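Local coordinates for uncharacterized conserved protein YndB, AHSA1/START domain (Micromonospora chersina, PDB 6V04) that is of unknown function but, as a START/Bet v1-like protein encoded in the dynemicin biosynthetic locus, probably takes part in making that compound, at residues R195-R200 against R259-A264; T211-I216 against R220-C225. One frame throughout, in Å; residues are numbered along the deposited sequence.

Interaction 1 (R195-R200 against R259-A264); sequences RRFTLR and RHRFAA
In this half of the chain, whose seven-stranded antiparallel sheet and long helix fit the helix-grip fold of START/Bet v1-like proteins, helix 252-277 lies against the sheet, and Phe197 on strand 196-205 meets Phe262 on that helix. The rings form an edge-to-face (T-shaped) pair: the edge of Phe262 is turned to the face of Phe197, with centroids 4.9 Å apart and planes at 67°. Phe262 CZ stands 3.7 Å above the plane of the Phe197 ring, over its centre, while the closest atoms are Phe197 CZ and Phe262 CE1 at 3.8 Å. CB of Phe197 already points toward the helix, and with CG anti to the carbonyl carbon (chi1 -63°) and chi2 at 83° the ring turns one face to Phe262. At the rim of the same ring, near its plane, Arg261 NH1 comes within 4.2 Å of Phe197 CZ. This guanidinium is occupied elsewhere: NE makes a salt bridge to Asp190, and NH2 a hydrogen bond to Pro194 O. With a serine in place of Phe197, Phe262 would probably lose the aromatic face its edge rests on, and a gap would open between sheet and helix. No hydrogen bond links the two segments, so strand and helix are joined here by ring packing, and the buried arginine beside the rings has its charge answered by Asp190 rather than by the aromatic pair.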
loop_
_atom_site.group_PDB
_atom_site.type_symbol
_atom_site.label_atom_id
_atom_site.label_comp_id
_atom_site.label_asym_id
_atom_site.label_seq_id
_atom_site.Cartn_x
_atom_site.Cartn_y
_atom_site.Cartn_z
ATOM N N ARG A 195 6.556 21.382 7.306
ATOM C CA ARG A 195 6.222 21.393 5.883
ATOM C C ARG A 195 7.436 21.209 4.978
ATOM O O ARG A 195 7.343 20.530 3.956
ATOM C CB ARG A 195 5.525 22.709 5.544
ATOM C CG ARG A 195 5.176 22.895 4.096
ATOM C CD ARG A 195 4.124 23.991 3.932
ATOM N NE ARG A 195 2.834 23.612 4.503
ATOM C CZ ARG A 195 1.710 24.297 4.324
ATOM N NH1 ARG A 195 1.714 25.402 3.590
ATOM N NH2 ARG A 195 0.581 23.889 4.872
ATOM N N ARG A 196 8.583 21.773 5.346
ATOM C CA ARG A 196 9.786 21.779 4.520
ATOM C C ARG A 196 10.808 20.807 5.092
ATOM O O ARG A 196 11.195 20.923 6.263
ATOM C CB ARG A 196 10.364 23.195 4.475
ATOM C CG ARG A 196 11.694 23.351 3.776
ATOM C CD ARG A 196 12.235 24.777 3.934
ATOM N NE ARG A 196 11.292 25.773 3.444
ATOM C CZ ARG A 196 11.303 26.296 2.224
ATOM N NH1 ARG A 196 12.207 25.909 1.324
ATOM N NH2 ARG A 196 10.399 27.202 1.896
ATOM N N PHE A 197 11.247 19.855 4.272
ATOM C CA PHE A 197 12.237 18.869 4.666
ATOM C C PHE A 197 13.461 18.958 3.765
ATOM O O PHE A 197 13.338 19.135 2.548
ATOM C CB PHE A 197 11.645 17.454 4.592
ATOM C CG PHE A 197 10.500 17.246 5.528
ATOM C CD1 PHE A 197 9.220 17.647 5.180
ATOM C CD2 PHE A 197 10.703 16.676 6.769
ATOM C CE1 PHE A 197 8.161 17.474 6.050
ATOM C CE2 PHE A 197 9.651 16.505 7.647
ATOM C CZ PHE A 197 8.374 16.902 7.287
ATOM N N THR A 198 14.638 18.803 4.367
ATOM C CA THR A 198 15.883 18.793 3.608
ATOM C C THR A 198 16.024 17.504 2.797
ATOM O O THR A 198 15.894 16.394 3.329
ATOM C CB THR A 198 17.070 18.936 4.548
ATOM O OG1 THR A 198 16.983 20.181 5.254
ATOM C CG2 THR A 198 18.372 18.895 3.764
ATOM N N LEU A 199 16.338 17.658 1.519
ATOM C CA LEU A 199 16.557 16.545 0.604
ATOM C C LEU A 199 18.055 16.448 0.350
ATOM O O LEU A 199 18.708 17.468 0.092
ATOM C CB LEU A 199 15.781 16.776 -0.693
ATOM C CG LEU A 199 15.716 15.622 -1.692
ATOM C CD1 LEU A 199 14.485 15.740 -2.563
ATOM C CD2 LEU A 199 16.967 15.624 -2.551
ATOM N N ARG A 200 18.600 15.237 0.447
ATOM C CA ARG A 200 20.029 14.991 0.299
ATOM C C ARG A 200 20.264 13.818 -0.646
ATOM O O ARG A 200 19.394 12.968 -0.853
ATOM C CB ARG A 200 20.713 14.659 1.633
ATOM C CG ARG A 200 20.548 15.694 2.732
ATOM C CD ARG A 200 21.316 16.984 2.459
ATOM N NE ARG A 200 21.888 17.536 3.686
ATOM C CZ ARG A 200 22.174 18.821 3.882
ATOM N NH1 ARG A 200 21.934 19.719 2.935
ATOM N NH2 ARG A 200 22.694 19.212 5.038
ATOM N N ARG A 259 4.875 9.227 8.990
ATOM C CA ARG A 259 4.621 8.184 7.995
ATOM C C ARG A 259 3.293 8.427 7.292
ATOM O O ARG A 259 3.209 8.368 6.058
ATOM C CB ARG A 259 4.645 6.814 8.669
ATOM C CG ARG A 259 4.535 5.644 7.706
ATOM C CD ARG A 259 3.115 5.241 7.385
ATOM N NE ARG A 259 3.184 4.035 6.552
ATOM C CZ ARG A 259 2.341 3.711 5.586
ATOM N NH1 ARG A 259 1.291 4.440 5.275
ATOM N NH2 ARG A 259 2.578 2.600 4.884
ATOM N N HIS A 260 2.249 8.729 8.063
ATOM C CA HIS A 260 0.928 8.992 7.504
ATOM C C HIS A 260 0.952 10.197 6.560
ATOM O O HIS A 260 0.422 10.139 5.442
ATOM C CB HIS A 260 -0.049 9.188 8.664
ATOM C CG HIS A 260 -1.492 9.110 8.288
ATOM N ND1 HIS A 260 -2.441 8.575 9.130
ATOM C CD2 HIS A 260 -2.154 9.503 7.173
ATOM C CE1 HIS A 260 -3.629 8.655 8.558
ATOM N NE2 HIS A 260 -3.483 9.219 7.374
ATOM N N ARG A 261 1.575 11.294 6.984
ATOM C CA ARG A 261 1.600 12.493 6.152
ATOM C C ARG A 261 2.388 12.267 4.871
ATOM O O ARG A 261 1.984 12.727 3.794
ATOM C CB ARG A 261 2.197 13.657 6.929
ATOM C CG ARG A 261 1.372 14.092 8.135
ATOM C CD ARG A 261 2.091 15.180 8.918
ATOM N NE ARG A 261 2.233 16.394 8.115
ATOM C CZ ARG A 261 3.315 17.165 8.062
ATOM N NH1 ARG A 261 4.397 16.891 8.784
ATOM N NH2 ARG A 261 3.303 18.243 7.297
ATOM N N PHE A 262 3.536 11.597 4.969
ATOM C CA PHE A 262 4.298 11.302 3.763
ATOM C C PHE A 262 3.561 10.318 2.868
ATOM O O PHE A 262 3.650 10.428 1.640
ATOM C CB PHE A 262 5.684 10.780 4.134
ATOM C CG PHE A 262 6.698 11.866 4.386
ATOM C CD1 PHE A 262 6.760 12.512 5.609
ATOM C CD2 PHE A 262 7.604 12.233 3.408
ATOM C CE1 PHE A 262 7.706 13.496 5.846
ATOM C CE2 PHE A 262 8.557 13.212 3.643
ATOM C CZ PHE A 262 8.606 13.851 4.861
ATOM N N ALA A 263 2.804 9.371 3.435
ATOM C CA ALA A 263 2.035 8.462 2.578
ATOM C C ALA A 263 1.010 9.224 1.748
ATOM O O ALA A 263 0.809 8.929 0.559
ATOM C CB ALA A 263 1.351 7.389 3.426
ATOM N N ALA A 264 0.334 10.195 2.358
ATOM C CA ALA A 264 -0.628 10.995 1.613
ATOM C C ALA A 264 0.076 11.815 0.544
ATOM O O ALA A 264 -0.470 12.032 -0.548
ATOM C CB ALA A 264 -1.387 11.899 2.575
#

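Interaction 2 (T211-I216 against R220-C225); sequences TFAVEI and RTVTAC
Val214 O is gripped twice by one residue, Thr223. The hydroxyl OG1 of Thr223 donates to Val214 O at 2.8 Å, in the carbonyl plane and on a lone pair, while the backbone N of Thr223 reaches the same Val214 O at 3.0 Å, tilted 31° from that plane. Chi1 of 65° sets Thr223 OG1 between its backbone N and carbonyl carbon, and from there it can share the oxygen with its own N-H; His242 NE2 is a further partner of this hydroxyl. Val214 N completes the pair by donating to Thr223 O.

These bonds belong to the beta hairpin of strands 209-214 and 223-230, neighbours in the antiparallel sheet of this half of the chain. Val214 with Thr223 and Phe212 with Cys225 are hydrogen-bonded pairs, and Ala213 with Ala224 between them is non-hydrogen-bonded. Cys225 N donates to Phe212 O at 2.8 Å, nearly straight along the C=O axis.

On the sheet face that carries Phe212 and Cys225, Cys225 CB sits over the Phe212 ring in a CH-pi contact, 3.9 Å from the centroid. In one of two conformers of Cys225 the sulfur lies obliquely above the same ring, with Cys225 SG 3.6 Å from Phe212 CZ, so this sulfur-aromatic contact is provisional. Trp266 of helix 252-277 packs on both residues. Ala213 CB, on the other face, meets Val222 CG2. Toward the turn the two segments part, and a water bridges them, accepting from Ile216 N at 2.8 Å and donating to Thr221 O at 2.7 Å.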
loop_
_atom_site.group_PDB
_atom_site.type_symbol
_atom_site.label_atom_id
_atom_site.label_comp_id
_atom_site.label_asym_id
_atom_site.label_seq_id
_atom_site.Cartn_x
_atom_site.Cartn_y
_atom_site.Cartn_z
ATOM N N THR A 211 17.068 7.857 -6.460
ATOM C CA THR A 211 17.171 7.697 -5.020
ATOM C C THR A 211 17.518 9.036 -4.395
ATOM O O THR A 211 18.185 9.882 -4.999
ATOM C CB THR A 211 18.210 6.643 -4.614
ATOM O OG1 THR A 211 19.509 6.998 -5.090
ATOM C CG2 THR A 211 17.842 5.297 -5.199
ATOM N N PHE A 212 17.026 9.228 -3.180
ATOM C CA PHE A 212 17.405 10.391 -2.388
ATOM C C PHE A 212 17.017 10.121 -0.946
ATOM O O PHE A 212 16.290 9.175 -0.639
ATOM C CB PHE A 212 16.773 11.700 -2.915
ATOM C CG PHE A 212 15.272 11.685 -2.992
ATOM C CD1 PHE A 212 14.502 12.086 -1.918
ATOM C CD2 PHE A 212 14.621 11.305 -4.155
ATOM C CE1 PHE A 212 13.124 12.079 -1.996
ATOM C CE2 PHE A 212 13.251 11.286 -4.236
ATOM C CZ PHE A 212 12.490 11.683 -3.157
ATOM N N ALA A 213 17.509 10.983 -0.064
ATOM C CA ALA A 213 17.244 10.891 1.358
ATOM C C ALA A 213 16.469 12.125 1.774
ATOM O O ALA A 213 16.654 13.203 1.206
ATOM C CB ALA A 213 18.539 10.794 2.155
ATOM N N VAL A 214 15.566 11.950 2.731
ATOM C CA VAL A 214 14.850 13.076 3.331
ATOM C C VAL A 214 15.164 13.111 4.819
ATOM O O VAL A 214 14.897 12.145 5.548
ATOM C CB VAL A 214 13.340 12.992 3.075
ATOM C CG1 VAL A 214 12.644 14.204 3.689
ATOM C CG2 VAL A 214 13.057 12.922 1.589
ATOM N N GLU A 215 15.737 14.226 5.260
ATOM C CA GLU A 215 16.062 14.427 6.660
ATOM C C GLU A 215 14.800 14.790 7.420
ATOM O O GLU A 215 13.949 15.518 6.907
ATOM C CB GLU A 215 17.075 15.556 6.826
ATOM C CG GLU A 215 18.399 15.349 6.163
ATOM C CD GLU A 215 19.369 16.484 6.458
ATOM O OE1 GLU A 215 18.963 17.465 7.125
ATOM O OE2 GLU A 215 20.530 16.392 6.019
ATOM N N ILE A 216 14.710 14.314 8.656
ATOM C CA ILE A 216 13.582 14.579 9.540
ATOM C C ILE A 216 14.095 15.363 10.745
ATOM O O ILE A 216 14.969 14.873 11.467
ATOM C CB ILE A 216 12.908 13.274 9.993
ATOM C CG1 ILE A 216 12.497 12.427 8.770
ATOM C CG2 ILE A 216 11.730 13.578 10.899
ATOM C CD1 ILE A 216 11.479 13.101 7.850
ATOM N N ARG A 220 17.304 10.538 14.531
ATOM C CA ARG A 220 18.633 9.951 14.657
ATOM C C ARG A 220 19.181 9.417 13.343
ATOM O O ARG A 220 20.378 9.113 13.273
ATOM C CB ARG A 220 18.626 8.821 15.695
ATOM C CG ARG A 220 17.808 7.593 15.289
ATOM C CD ARG A 220 18.123 6.375 16.152
ATOM N NE ARG A 220 19.410 5.771 15.811
ATOM C CZ ARG A 220 19.607 4.957 14.778
ATOM N NH1 ARG A 220 18.602 4.648 13.966
ATOM N NH2 ARG A 220 20.814 4.454 14.548
ATOM N N THR A 221 18.345 9.278 12.316
ATOM C CA THR A 221 18.782 8.816 11.008
ATOM C C THR A 221 17.917 9.502 9.961
ATOM O O THR A 221 16.941 10.177 10.288
ATOM C CB THR A 221 18.678 7.297 10.876
ATOM O OG1 THR A 221 19.242 6.885 9.624
ATOM C CG2 THR A 221 17.228 6.856 10.935
ATOM N N VAL A 222 18.293 9.334 8.698
ATOM C CA VAL A 222 17.567 9.922 7.586
ATOM C C VAL A 222 16.640 8.866 7.005
ATOM O O VAL A 222 16.851 7.661 7.164
ATOM C CB VAL A 222 18.509 10.488 6.493
ATOM C CG1 VAL A 222 19.495 11.467 7.093
ATOM C CG2 VAL A 222 19.226 9.355 5.770
ATOM N N THR A 223 15.582 9.321 6.344
ATOM C CA THR A 223 14.737 8.404 5.594
ATOM C C THR A 223 15.280 8.257 4.174
ATOM O O THR A 223 16.016 9.112 3.680
ATOM C CB THR A 223 13.285 8.878 5.568
ATOM O OG1 THR A 223 13.164 10.110 4.859
ATOM C CG2 THR A 223 12.738 9.038 6.966
ATOM N N ALA A 224 14.950 7.131 3.532
ATOM C CA ALA A 224 15.527 6.758 2.245
ATOM C C ALA A 224 14.413 6.503 1.249
ATOM O O ALA A 224 13.487 5.735 1.532
ATOM C CB ALA A 224 16.408 5.518 2.377
ATOM N N CYS A 225 14.518 7.117 0.078
ATOM C CA CYS A 225 13.483 7.026 -0.938
ATOM C C CYS A 225 14.062 6.449 -2.215
ATOM O O CYS A 225 15.125 6.880 -2.676
ATOM C CB CYS A 225 12.874 8.390 -1.216
ATOM S SG CYS A 225 11.591 8.298 -2.442
HETATM O O HOH W 1 16.906 12.796 9.471
#

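Following the chain from the N terminus, strand 196-205 comes first, carrying one half of interaction 1. The chain then turns back into strand 209-214, and an eight-residue connection leads to strand 223-230; interaction 2 closes this hairpin, its segments only three residues apart. Helix 252-277 follows after strand 236-243 and closes the much longer loop of interaction 1, which therefore encloses interaction 2 without crossing it. Strands 196-205 and 209-214 lie side by side, probably hydrogen-bonded from Arg200 O to Ala213 N and from Thr198 O to Glu215 N. Phe197 also packs on Val214. Interaction 2 thus joins neighbouring strands within the sheet, and interaction 1 ties that sheet to the helix.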